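Local coordinates for universal stress protein (PDB 7MQ5) that is of unknown function but, as a member of the universal stress protein family, probably contributes to the bacterial response to stress, at residues A[22-27]-A[38-43]; A[79-84]-A[91-96]; A[84-89]-A[118-123]; A[150-155]-A[275-280]. All coordinates share one frame; numbering follows the deposited sequence.

Overall arrangement
Contacts 1 to 3 lie in the N-terminal half of a long mixed sheet; contact 4 lies across the chain's centre from contact 1, their centres about 26 Å apart. Contacts 1 and 2 set helices against opposite faces of the same sheet, on strands 37-43 and 92-96, which flank strand 9-13, with aliphatic side chains doing the touching. Contact 3 shares helix 77-88 and Glu84 with contact 2, but sets glutamine amides against a proline and a glutamine methylene against a cysteine sulfur. Those three are buried. Contact 4 is partly exposed, combining a leucine on a peptide link with a water bridge at a helix start; Lys275 connects it to contact 3 through Ala119 O.

Contact 1: residues A[22-27]-A[38-43]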
loop_
_atom_site.group_PDB
_atom_site.type_symbol
_atom_site.label_atom_id
_atom_site.label_comp_id
_atom_site.label_asym_id
_atom_site.label_seq_id
_atom_site.Cartn_x
_atom_site.Cartn_y
_atom_site.Cartn_z
ATOM N N LEU A 22 -7.200 -0.364 13.349
ATOM C CA LEU A 22 -7.177 0.524 12.160
ATOM C C LEU A 22 -7.397 -0.276 10.878
ATOM O O LEU A 22 -7.863 0.338 9.917
ATOM C CB LEU A 22 -5.891 1.360 12.100
ATOM C CG LEU A 22 -5.940 2.732 12.788
ATOM C CD1 LEU A 22 -6.995 3.641 12.175
ATOM C CD2 LEU A 22 -6.189 2.600 14.266
ATOM N N ALA A 23 -7.030 -1.561 10.823
ATOM C CA ALA A 23 -7.251 -2.294 9.546
ATOM C C ALA A 23 -8.739 -2.266 9.181
ATOM O O ALA A 23 -9.091 -1.939 8.034
ATOM C CB ALA A 23 -6.718 -3.701 9.628
ATOM N N LEU A 24 -9.598 -2.573 10.145
ATOM C CA LEU A 24 -11.050 -2.575 9.844
ATOM C C LEU A 24 -11.552 -1.148 9.595
ATOM O O LEU A 24 -12.445 -0.975 8.766
ATOM C CB LEU A 24 -11.817 -3.237 10.989
ATOM C CG LEU A 24 -13.321 -3.388 10.769
ATOM C CD1 LEU A 24 -13.640 -4.156 9.482
ATOM C CD2 LEU A 24 -13.932 -4.073 11.979
ATOM N N LYS A 25 -11.011 -0.149 10.301
ATOM C CA LYS A 25 -11.478 1.243 10.039
ATOM C C LYS A 25 -11.166 1.627 8.585
ATOM O O LYS A 25 -12.050 2.195 7.908
ATOM C CB LYS A 25 -10.856 2.218 11.043
ATOM C CG LYS A 25 -11.460 2.142 12.440
ATOM C CD LYS A 25 -10.826 3.084 13.435
ATOM C CE LYS A 25 -11.621 3.186 14.719
ATOM N NZ LYS A 25 -12.954 3.787 14.481
ATOM N N ARG A 26 -9.950 1.360 8.112
ATOM C CA ARG A 26 -9.656 1.727 6.703
ATOM C C ARG A 26 -10.561 0.914 5.763
ATOM O O ARG A 26 -11.036 1.472 4.764
ATOM C CB ARG A 26 -8.207 1.442 6.302
ATOM C CG ARG A 26 -7.132 2.047 7.182
ATOM C CD ARG A 26 -7.356 3.466 7.596
ATOM N NE ARG A 26 -6.131 4.029 8.121
ATOM C CZ ARG A 26 -6.057 5.144 8.827
ATOM N NH1 ARG A 26 -4.875 5.601 9.199
ATOM N NH2 ARG A 26 -7.153 5.787 9.185
ATOM N N ALA A 27 -10.776 -0.373 6.069
ATOM C CA ALA A 27 -11.616 -1.225 5.196
ATOM C C ALA A 27 -13.041 -0.664 5.120
ATOM O O ALA A 27 -13.628 -0.653 4.024
ATOM C CB ALA A 27 -11.616 -2.638 5.719
ATOM N N LEU A 38 -15.868 -7.419 2.313
ATOM C CA LEU A 38 -14.837 -7.498 3.369
ATOM C C LEU A 38 -14.750 -8.931 3.889
ATOM O O LEU A 38 -15.779 -9.462 4.367
ATOM C CB LEU A 38 -15.185 -6.565 4.529
ATOM C CG LEU A 38 -15.335 -5.088 4.166
ATOM C CD1 LEU A 38 -15.611 -4.265 5.420
ATOM C CD2 LEU A 38 -14.102 -4.560 3.440
ATOM N N HIS A 39 -13.561 -9.529 3.819
ATOM C CA HIS A 39 -13.302 -10.840 4.457
ATOM C C HIS A 39 -12.419 -10.597 5.677
ATOM O O HIS A 39 -11.263 -10.165 5.523
ATOM C CB HIS A 39 -12.673 -11.819 3.480
ATOM C CG HIS A 39 -12.492 -13.169 4.086
ATOM N ND1 HIS A 39 -13.568 -13.987 4.362
ATOM C CD2 HIS A 39 -11.385 -13.839 4.472
ATOM C CE1 HIS A 39 -13.117 -15.110 4.886
ATOM N NE2 HIS A 39 -11.784 -15.043 4.964
ATOM N N LEU A 40 -12.966 -10.847 6.860
ATOM C CA LEU A 40 -12.233 -10.606 8.122
ATOM C C LEU A 40 -11.519 -11.888 8.541
ATOM O O LEU A 40 -12.186 -12.930 8.693
ATOM C CB LEU A 40 -13.205 -10.161 9.216
ATOM C CG LEU A 40 -14.238 -9.101 8.837
ATOM C CD1 LEU A 40 -15.047 -8.681 10.053
ATOM C CD2 LEU A 40 -13.595 -7.895 8.177
ATOM N N LEU A 41 -10.223 -11.788 8.789
ATOM C CA LEU A 41 -9.411 -12.974 9.127
ATOM C C LEU A 41 -8.720 -12.775 10.470
ATOM O O LEU A 41 -8.027 -11.758 10.649
ATOM C CB LEU A 41 -8.362 -13.195 8.033
ATOM C CG LEU A 41 -7.286 -14.239 8.337
ATOM C CD1 LEU A 41 -7.888 -15.639 8.392
ATOM C CD2 LEU A 41 -6.146 -14.163 7.328
ATOM N N VAL A 42 -8.876 -13.754 11.358
ATOM C CA VAL A 42 -8.055 -13.824 12.598
ATOM C C VAL A 42 -7.068 -14.978 12.402
ATOM O O VAL A 42 -7.517 -16.092 12.117
ATOM C CB VAL A 42 -8.897 -14.004 13.872
ATOM C CG1 VAL A 42 -7.999 -14.241 15.077
ATOM C CG2 VAL A 42 -9.816 -12.819 14.105
ATOM N N CYS A 43 -5.781 -14.697 12.566
ATOM C CA CYS A 43 -4.718 -15.711 12.398
ATOM C C CYS A 43 -4.309 -16.227 13.776
ATOM O O CYS A 43 -3.486 -15.579 14.441
ATOM C CB CYS A 43 -3.516 -15.126 11.675
ATOM S SG CYS A 43 -3.923 -14.467 10.044
#
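Leu24 and Ala27 of the helix meet Leu40 and Leu38 of the strand in two separate methyl contacts. Leu24 CD1 lies 4.0 Å from Leu40 CD2, two branch ends touching while the side chains cross obliquely. One helical turn along, the short methyl of Ala27 receives the longer leucine: Ala27 CB is 3.9 Å from Leu38 CD2, which also rests 4.0 Å from Ala27 O. The backbone spacing follows these lengths, since Leu24 CA and Leu40 CA stand 8.3 Å apart but Ala27 CA and Leu38 CA only 7.3 Å. Leu24 reaches across because its CG swings anti to the backbone N (chi1 -176°), carrying the branch toward the strand although its first bond does not point there. This helix-on-strand seam belongs to the beta-alpha-beta unit made of strand 9-13, helix 22-34 and strand 37-43, whose two strands run parallel side by side in a Rossmann-like sheet. Val12 of the first strand touches both Ala27 and Leu40, thus filling in beside the seam. Within the helix, Ala27 N bonds to Ala23 O at 3.0 Å and Arg26 N to Leu22 O at 2.9 Å, fixing the turn that presents Leu24 and Ala27 together. Arg26 heads elsewhere, its guanidinium lying under Leu22 CD1, 3.7 Å above the plane near its rim, and pairing with Asp270 in a salt bridge. On the other face of the strand, His39 is held at both ring nitrogens, ND1 by Ser68 OG and NE2 by Glu84 OE2.

Contact 2: residues A[79-84]-A[91-96]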
loop_
_atom_site.group_PDB
_atom_site.type_symbol
_atom_site.label_atom_id
_atom_site.label_comp_id
_atom_site.label_asym_id
_atom_site.label_seq_id
_atom_site.Cartn_x
_atom_site.Cartn_y
_atom_site.Cartn_z
ATOM N N GLN A 79 2.078 -16.511 6.023
ATOM C CA GLN A 79 1.576 -17.607 5.153
ATOM C C GLN A 79 0.067 -17.784 5.341
ATOM O O GLN A 79 -0.632 -18.070 4.347
ATOM C CB GLN A 79 2.349 -18.889 5.430
ATOM C CG GLN A 79 3.737 -18.851 4.814
ATOM C CD GLN A 79 4.562 -20.035 5.225
ATOM O OE1 GLN A 79 4.818 -20.933 4.429
ATOM N NE2 GLN A 79 4.930 -20.067 6.494
ATOM N N THR A 80 -0.422 -17.611 6.568
ATOM C CA THR A 80 -1.878 -17.742 6.828
ATOM C C THR A 80 -2.627 -16.642 6.063
ATOM O O THR A 80 -3.654 -16.921 5.410
ATOM C CB THR A 80 -2.168 -17.675 8.329
ATOM O OG1 THR A 80 -1.465 -18.724 8.991
ATOM C CG2 THR A 80 -3.640 -17.791 8.621
ATOM N N ILE A 81 -2.094 -15.427 6.116
ATOM C CA ILE A 81 -2.722 -14.286 5.398
ATOM C C ILE A 81 -2.722 -14.542 3.886
ATOM O O ILE A 81 -3.774 -14.359 3.245
ATOM C CB ILE A 81 -1.985 -12.985 5.752
ATOM C CG1 ILE A 81 -2.123 -12.687 7.245
ATOM C CG2 ILE A 81 -2.487 -11.838 4.899
ATOM C CD1 ILE A 81 -1.210 -11.608 7.751
ATOM N N ILE A 82 -1.577 -14.920 3.313
ATOM C CA ILE A 82 -1.542 -15.133 1.837
ATOM C C ILE A 82 -2.438 -16.322 1.455
ATOM O O ILE A 82 -3.145 -16.219 0.436
ATOM C CB ILE A 82 -0.089 -15.260 1.350
ATOM C CG1 ILE A 82 0.632 -13.919 1.515
ATOM C CG2 ILE A 82 -0.028 -15.770 -0.083
ATOM C CD1 ILE A 82 2.122 -13.979 1.323
ATOM N N ALA A 83 -2.459 -17.392 2.252
ATOM C CA ALA A 83 -3.347 -18.526 1.906
ATOM C C ALA A 83 -4.806 -18.052 1.900
ATOM O O ALA A 83 -5.593 -18.522 1.051
ATOM C CB ALA A 83 -3.146 -19.682 2.854
ATOM N N GLU A 84 -5.171 -17.174 2.831
ATOM C CA GLU A 84 -6.573 -16.687 2.876
ATOM C C GLU A 84 -6.855 -15.796 1.660
ATOM O O GLU A 84 -7.960 -15.868 1.089
ATOM C CB GLU A 84 -6.850 -15.948 4.182
ATOM C CG GLU A 84 -8.323 -15.905 4.514
ATOM C CD GLU A 84 -8.891 -17.231 5.000
ATOM O OE1 GLU A 84 -8.120 -18.234 5.125
ATOM O OE2 GLU A 84 -10.097 -17.254 5.285
ATOM N N GLY A 91 -8.323 -8.768 -3.635
ATOM C CA GLY A 91 -7.469 -7.870 -4.436
ATOM C C GLY A 91 -6.693 -6.867 -3.605
ATOM O O GLY A 91 -5.950 -6.065 -4.174
ATOM N N LEU A 92 -6.853 -6.900 -2.288
ATOM C CA LEU A 92 -6.135 -5.993 -1.367
ATOM C C LEU A 92 -6.066 -6.704 -0.023
ATOM O O LEU A 92 -7.046 -7.338 0.369
ATOM C CB LEU A 92 -6.900 -4.673 -1.220
ATOM C CG LEU A 92 -6.373 -3.666 -0.196
ATOM C CD1 LEU A 92 -4.986 -3.139 -0.572
ATOM C CD2 LEU A 92 -7.345 -2.508 -0.052
ATOM N N ILE A 93 -4.924 -6.594 0.636
ATOM C CA ILE A 93 -4.755 -7.025 2.047
ATOM C C ILE A 93 -4.543 -5.762 2.878
ATOM O O ILE A 93 -3.684 -4.953 2.499
ATOM C CB ILE A 93 -3.564 -7.983 2.189
ATOM C CG1 ILE A 93 -3.770 -9.259 1.374
ATOM C CG2 ILE A 93 -3.286 -8.284 3.654
ATOM C CD1 ILE A 93 -2.527 -10.105 1.216
ATOM N N ILE A 94 -5.288 -5.618 3.967
ATOM C CA ILE A 94 -5.087 -4.496 4.916
ATOM C C ILE A 94 -4.625 -5.098 6.240
ATOM O O ILE A 94 -5.318 -5.974 6.805
ATOM C CB ILE A 94 -6.341 -3.637 5.106
ATOM C CG1 ILE A 94 -6.899 -3.149 3.766
ATOM C CG2 ILE A 94 -6.040 -2.491 6.067
ATOM C CD1 ILE A 94 -8.137 -2.287 3.909
ATOM N N LYS A 95 -3.468 -4.630 6.714
ATOM C CA LYS A 95 -2.936 -5.099 8.007
ATOM C C LYS A 95 -2.350 -3.909 8.765
ATOM O O LYS A 95 -1.637 -3.085 8.158
ATOM C CB LYS A 95 -1.869 -6.169 7.797
ATOM C CG LYS A 95 -1.353 -6.713 9.115
ATOM C CD LYS A 95 -0.386 -7.859 9.028
ATOM C CE LYS A 95 0.122 -8.258 10.405
ATOM N NZ LYS A 95 0.916 -7.174 11.050
ATOM N N GLN A 96 -2.612 -3.854 10.060
ATOM C CA GLN A 96 -2.025 -2.788 10.890
ATOM C C GLN A 96 -0.623 -3.189 11.347
ATOM O O GLN A 96 -0.388 -4.347 11.742
ATOM C CB GLN A 96 -2.921 -2.494 12.091
ATOM C CG GLN A 96 -2.342 -1.432 13.010
ATOM C CD GLN A 96 -3.325 -0.858 14.003
ATOM O OE1 GLN A 96 -4.479 -1.282 14.120
ATOM N NE2 GLN A 96 -2.852 0.126 14.744
#
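Ile81 and Ile93 adopt nearly the same first torsion (chi1 -63° and -62°), which sets CG2 anti to the backbone N in each and leaves CG1 beside it. The two CG2 methyls therefore project from helix and strand toward one another and meet at 3.8 Å, Ile81 CG2 also lying 4.1 Å from Ile93 CD1. The longer branch of Ile81 goes to a different neighbour: its CD1 touches the aliphatic stem of Lys95 at CD, 4.0 Å away, and here the side chains run roughly perpendicular. One isoleucine spans two strand residues that point to the same face, Ile93 and Lys95, with CA atoms of Ile81 and Ile93 8.3 Å apart. The lysine stem stays extended until its last torsion, where a bend turns NZ back to Gln96 O at 3.2 Å. That ammonium comes in 33° off the carbonyl plane and forms a salt bridge with Asp112, so the charge of this buried residue has an acidic partner while its methylenes serve the apolar layer. Leu115 of helix 110-118 touches Ile81 and Lys95, and Leu11 and Val13 of strand 9-13 also touch Ile81. Helix 77-88 carries the chain from strand 67-72 over to strand 92-96, on the far side of strands 37-43 and 9-13, and this layering of helix on parallel sheet with strand order 3-2-1-4-5 is typical of the Rossmann-like alpha/beta fold of universal stress proteins.

Contact 3: residues A[84-89]-A[118-123]; sequences EQQAEG and FAPCPV
Gln86 NE2, packed against the ring of Pro120, is gripped by two side-chain oxygens, the amide oxygen Gln85 OE1 of its own helix and the carboxylate oxygen Glu284 OE1 of helix 277-287. The bond to Gln85 OE1 is 2.9 Å long and close to straight, with 162° at the hydrogen, and the acceptor lies near the amide plane of Gln86. Pro120 CG sits against both ends of this amide-to-amide bond, 3.4 Å from Gln85 OE1 and 3.5 Å from Gln86 NE2. Gln85 and the proline slide past each other in opposite directions, whereas Gln86 crosses the ring at a slant. A bend at chi2 (-87°) turns the Gln85 amide across the line of the helix, bringing OE1 to the CG-CD edge of the proline ring and letting NE2 bond to Cys90 O, so both ends of the amide are fixed. Deeper in, Gln85 CG touches Cys121 SG at 3.8 Å. This joins the last turn of helix 77-88 to the connection between helix 110-118 and strand 123-126, which feeds the fifth strand of the N-terminal, Rossmann-like half. Gly89 ends the helix with a positive phi of 68°. The C-terminal helix 277-287 closes over the same proline, with Leu283, Glu284 and Ala287 all touching Pro120, while Gln86 OE1 bonds to Ser288 OG. Ile93 of strand 92-96 lies beneath, in contact with Gln85, Ala119 and Cys121.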
loop_
_atom_site.group_PDB
_atom_site.type_symbol
_atom_site.label_atom_id
_atom_site.label_comp_id
_atom_site.label_asym_id
_atom_site.label_seq_id
_atom_site.Cartn_x
_atom_site.Cartn_y
_atom_site.Cartn_z
ATOM N N GLU A 84 -5.171 -17.174 2.831
ATOM C CA GLU A 84 -6.573 -16.687 2.876
ATOM C C GLU A 84 -6.855 -15.796 1.660
ATOM O O GLU A 84 -7.960 -15.868 1.089
ATOM C CB GLU A 84 -6.850 -15.948 4.182
ATOM C CG GLU A 84 -8.323 -15.905 4.514
ATOM C CD GLU A 84 -8.891 -17.231 5.000
ATOM O OE1 GLU A 84 -8.120 -18.234 5.125
ATOM O OE2 GLU A 84 -10.097 -17.254 5.285
ATOM N N GLN A 85 -5.906 -14.943 1.294
ATOM C CA GLN A 85 -6.054 -14.093 0.087
ATOM C C GLN A 85 -6.285 -14.986 -1.140
ATOM O O GLN A 85 -7.131 -14.642 -1.993
ATOM C CB GLN A 85 -4.808 -13.222 -0.061
ATOM C CG GLN A 85 -4.842 -12.317 -1.284
ATOM C CD GLN A 85 -4.313 -12.969 -2.539
ATOM O OE1 GLN A 85 -3.458 -13.855 -2.499
ATOM N NE2 GLN A 85 -4.779 -12.491 -3.684
ATOM N N GLN A 86 -5.556 -16.095 -1.223
ATOM C CA GLN A 86 -5.705 -17.020 -2.372
ATOM C C GLN A 86 -7.086 -17.689 -2.351
ATOM O O GLN A 86 -7.744 -17.748 -3.409
ATOM C CB GLN A 86 -4.578 -18.059 -2.335
ATOM C CG GLN A 86 -3.218 -17.468 -2.685
ATOM C CD GLN A 86 -3.154 -17.170 -4.161
ATOM O OE1 GLN A 86 -3.228 -18.075 -4.992
ATOM N NE2 GLN A 86 -3.028 -15.900 -4.497
ATOM N N ALA A 87 -7.505 -18.174 -1.186
ATOM C CA ALA A 87 -8.794 -18.892 -1.064
ATOM C C ALA A 87 -9.972 -17.974 -1.398
ATOM O O ALA A 87 -10.922 -18.423 -2.066
ATOM C CB ALA A 87 -8.945 -19.427 0.335
ATOM N N GLU A 88 -9.909 -16.719 -0.961
ATOM C CA GLU A 88 -11.048 -15.779 -1.099
ATOM C C GLU A 88 -10.910 -14.896 -2.345
ATOM O O GLU A 88 -11.888 -14.207 -2.678
ATOM C CB GLU A 88 -11.153 -14.981 0.200
ATOM C CG GLU A 88 -11.486 -15.846 1.399
ATOM C CD GLU A 88 -12.876 -16.447 1.362
ATOM O OE1 GLU A 88 -13.750 -15.859 0.710
ATOM O OE2 GLU A 88 -13.070 -17.504 1.972
ATOM N N GLY A 89 -9.770 -14.943 -3.031
ATOM C CA GLY A 89 -9.594 -14.129 -4.251
ATOM C C GLY A 89 -9.540 -12.637 -3.971
ATOM O O GLY A 89 -9.918 -11.859 -4.842
ATOM N N PHE A 118 5.951 -11.491 -0.424
ATOM C CA PHE A 118 5.260 -12.588 -1.156
ATOM C C PHE A 118 3.813 -12.299 -1.532
ATOM O O PHE A 118 3.277 -13.083 -2.323
ATOM C CB PHE A 118 5.396 -13.885 -0.356
ATOM C CG PHE A 118 6.818 -14.379 -0.323
ATOM C CD1 PHE A 118 7.420 -14.865 -1.477
ATOM C CD2 PHE A 118 7.570 -14.317 0.837
ATOM C CE1 PHE A 118 8.740 -15.295 -1.468
ATOM C CE2 PHE A 118 8.885 -14.755 0.848
ATOM C CZ PHE A 118 9.469 -15.239 -0.304
ATOM N N ALA A 119 3.199 -11.242 -1.009
ATOM C CA ALA A 119 1.770 -11.037 -1.336
ATOM C C ALA A 119 1.597 -10.782 -2.826
ATOM O O ALA A 119 2.199 -9.854 -3.366
ATOM C CB ALA A 119 1.218 -9.897 -0.534
ATOM N N PRO A 120 0.709 -11.535 -3.510
ATOM C CA PRO A 120 0.501 -11.333 -4.944
ATOM C C PRO A 120 -0.614 -10.328 -5.251
ATOM O O PRO A 120 -1.388 -10.506 -6.177
ATOM C CB PRO A 120 0.154 -12.749 -5.415
ATOM C CG PRO A 120 -0.627 -13.320 -4.260
ATOM C CD PRO A 120 0.025 -12.749 -3.017
ATOM N N CYS A 121 -0.655 -9.268 -4.460
ATOM C CA CYS A 121 -1.674 -8.215 -4.602
ATOM C C CYS A 121 -1.204 -7.001 -3.820
ATOM O O CYS A 121 -0.256 -7.099 -3.032
ATOM C CB CYS A 121 -3.023 -8.681 -4.060
ATOM S SG CYS A 121 -3.031 -9.094 -2.290
ATOM N N PRO A 122 -1.864 -5.837 -4.002
ATOM C CA PRO A 122 -1.587 -4.662 -3.185
ATOM C C PRO A 122 -1.744 -4.961 -1.685
ATOM O O PRO A 122 -2.638 -5.706 -1.284
ATOM C CB PRO A 122 -2.649 -3.656 -3.667
ATOM C CG PRO A 122 -2.888 -4.042 -5.112
ATOM C CD PRO A 122 -2.803 -5.548 -5.098
ATOM N N VAL A 123 -0.843 -4.396 -0.893
ATOM C CA VAL A 123 -0.919 -4.504 0.584
ATOM C C VAL A 123 -0.936 -3.097 1.170
ATOM O O VAL A 123 -0.036 -2.300 0.851
ATOM C CB VAL A 123 0.257 -5.293 1.179
ATOM C CG1 VAL A 123 0.150 -5.331 2.695
ATOM C CG2 VAL A 123 0.328 -6.703 0.612
#

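Contact 4: residues A[150-155]-A[275-280]; sequences HRSLHA and KPDDII
The start of the C-terminal helix 277-287, where the chain comes off strand 270-274, meets helix 148-167 through Leu153 and Ser152. Pro276 occupies the N-cap position, and Leu153 lies against the peptide link leading into it: Leu153 CD1 is 3.9 Å from Lys275 C and equally 3.9 Å from Pro276 N, with Pro276 CD at 4.4 Å. The methyl rests on the Lys275-Pro276 peptide link, nearer to it than to the ring carbon CD. It gets there because Leu153 CG is set anti to the backbone N (chi1 -174°), which brings CD1 toward the turn. Beside this apolar patch, a water bonds to Ser152 OG at 2.8 Å and accepts from Asp277 N at 2.9 Å, so an N-H of the first helical turn, which lacks a carbonyl partner a turn earlier in the helix, is met by solvent. Ser152 has two conformers, so its part in the water bridge is tentative. The nearest CA pair, Leu153 and Pro276, is 5.7 Å apart. Lys275 points the other way, its NZ bonding to Leu116 O and Ala119 O at the end of helix 110-118, where the helix dipole would probably favour a positive charge. Helix 148-167 is the beta-alpha-beta crossover from strand 136-141 to parallel strand 171-178, and helix 277-287 follows the last strand of the C-terminal half, whose order 3-2-1-4-5 is that of the Rossmann-like universal stress protein fold.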
loop_
_atom_site.group_PDB
_atom_site.type_symbol
_atom_site.label_atom_id
_atom_site.label_comp_id
_atom_site.label_asym_id
_atom_site.label_seq_id
_atom_site.Cartn_x
_atom_site.Cartn_y
_atom_site.Cartn_z
ATOM N N HIS A 150 8.083 1.011 -16.125
ATOM C CA HIS A 150 7.853 2.151 -15.195
ATOM C C HIS A 150 6.544 2.859 -15.568
ATOM O O HIS A 150 5.829 3.276 -14.649
ATOM C CB HIS A 150 9.071 3.077 -15.126
ATOM C CG HIS A 150 10.217 2.480 -14.382
ATOM N ND1 HIS A 150 11.106 1.611 -14.973
ATOM C CD2 HIS A 150 10.606 2.606 -13.094
ATOM C CE1 HIS A 150 12.008 1.236 -14.084
ATOM N NE2 HIS A 150 11.723 1.832 -12.924
ATOM N N ARG A 151 6.217 2.965 -16.859
ATOM C CA ARG A 151 4.940 3.635 -17.238
ATOM C C ARG A 151 3.759 2.916 -16.572
ATOM O O ARG A 151 2.899 3.592 -15.999
ATOM C CB ARG A 151 4.729 3.680 -18.759
ATOM C CG ARG A 151 5.625 4.668 -19.490
ATOM C CD ARG A 151 5.132 4.974 -20.898
ATOM N NE ARG A 151 4.902 3.780 -21.710
ATOM C CZ ARG A 151 5.807 3.178 -22.485
ATOM N NH1 ARG A 151 7.046 3.638 -22.572
ATOM N NH2 ARG A 151 5.462 2.103 -23.173
ATOM N N SER A 152 3.747 1.585 -16.648
ATOM C CA SER A 152 2.663 0.755 -16.066
ATOM C C SER A 152 2.622 0.925 -14.544
ATOM O O SER A 152 1.537 1.173 -14.002
ATOM C CB SER A 152 2.848 -0.694 -16.439
ATOM O OG SER A 152 1.918 -1.516 -15.755
ATOM N N LEU A 153 3.779 0.795 -13.894
ATOM C CA LEU A 153 3.851 0.897 -12.410
ATOM C C LEU A 153 3.395 2.299 -11.978
ATOM O O LEU A 153 2.570 2.402 -11.062
ATOM C CB LEU A 153 5.280 0.613 -11.937
ATOM C CG LEU A 153 5.468 0.543 -10.423
ATOM C CD1 LEU A 153 4.613 -0.556 -9.828
ATOM C CD2 LEU A 153 6.929 0.320 -10.063
ATOM N N HIS A 154 3.897 3.345 -12.634
ATOM C CA HIS A 154 3.488 4.726 -12.268
ATOM C C HIS A 154 1.985 4.908 -12.487
ATOM O O HIS A 154 1.346 5.571 -11.645
ATOM C CB HIS A 154 4.286 5.771 -13.055
ATOM C CG HIS A 154 5.738 5.781 -12.738
ATOM N ND1 HIS A 154 6.680 6.265 -13.620
ATOM C CD2 HIS A 154 6.419 5.307 -11.677
ATOM C CE1 HIS A 154 7.876 6.137 -13.089
ATOM N NE2 HIS A 154 7.746 5.555 -11.902
ATOM N N ALA A 155 1.443 4.377 -13.583
ATOM C CA ALA A 155 -0.007 4.524 -13.831
ATOM C C ALA A 155 -0.775 3.872 -12.676
ATOM O O ALA A 155 -1.787 4.446 -12.232
ATOM C CB ALA A 155 -0.373 3.916 -15.163
ATOM N N LYS A 275 3.169 -3.676 -6.694
ATOM C CA LYS A 275 4.276 -4.368 -7.385
ATOM C C LYS A 275 4.035 -4.333 -8.883
ATOM O O LYS A 275 2.898 -4.216 -9.327
ATOM C CB LYS A 275 4.399 -5.820 -6.928
ATOM C CG LYS A 275 4.621 -6.014 -5.436
ATOM C CD LYS A 275 4.923 -7.449 -5.094
ATOM C CE LYS A 275 5.204 -7.692 -3.622
ATOM N NZ LYS A 275 3.984 -7.718 -2.775
ATOM N N PRO A 276 5.111 -4.435 -9.693
ATOM C CA PRO A 276 4.958 -4.511 -11.142
ATOM C C PRO A 276 4.088 -5.710 -11.534
ATOM O O PRO A 276 4.140 -6.736 -10.882
ATOM C CB PRO A 276 6.391 -4.708 -11.653
ATOM C CG PRO A 276 7.257 -4.122 -10.572
ATOM C CD PRO A 276 6.522 -4.429 -9.286
ATOM N N ASP A 277 3.347 -5.569 -12.628
ATOM C CA ASP A 277 2.452 -6.654 -13.107
ATOM C C ASP A 277 3.202 -7.984 -13.291
ATOM O O ASP A 277 2.632 -9.021 -12.926
ATOM C CB ASP A 277 1.762 -6.272 -14.417
ATOM C CG ASP A 277 0.758 -5.140 -14.297
ATOM O OD1 ASP A 277 0.356 -4.826 -13.165
ATOM O OD2 ASP A 277 0.364 -4.603 -15.350
ATOM N N ASP A 278 4.419 -7.946 -13.850
ATOM C CA ASP A 278 5.219 -9.179 -14.110
ATOM C C ASP A 278 5.601 -9.864 -12.788
ATOM O O ASP A 278 5.695 -11.108 -12.764
ATOM C CB ASP A 278 6.488 -8.869 -14.913
ATOM C CG ASP A 278 6.268 -8.442 -16.357
ATOM O OD1 ASP A 278 5.117 -8.529 -16.841
ATOM O OD2 ASP A 278 7.261 -8.034 -16.998
ATOM N N ILE A 279 5.859 -9.069 -11.752
ATOM C CA ILE A 279 6.223 -9.596 -10.407
ATOM C C ILE A 279 4.966 -10.198 -9.761
ATOM O O ILE A 279 5.041 -11.306 -9.210
ATOM C CB ILE A 279 6.858 -8.483 -9.548
ATOM C CG1 ILE A 279 8.171 -7.952 -10.137
ATOM C CG2 ILE A 279 7.044 -8.956 -8.118
ATOM C CD1 ILE A 279 9.266 -8.970 -10.181
ATOM N N ILE A 280 3.838 -9.500 -9.843
ATOM C CA ILE A 280 2.549 -10.040 -9.313
ATOM C C ILE A 280 2.256 -11.397 -9.962
ATOM O O ILE A 280 1.875 -12.329 -9.234
ATOM C CB ILE A 280 1.402 -9.040 -9.564
ATOM C CG1 ILE A 280 1.559 -7.772 -8.719
ATOM C CG2 ILE A 280 0.050 -9.705 -9.348
ATOM C CD1 ILE A 280 1.392 -7.990 -7.236
HETATM O O HOH W 1 3.172 -2.875 -13.669
#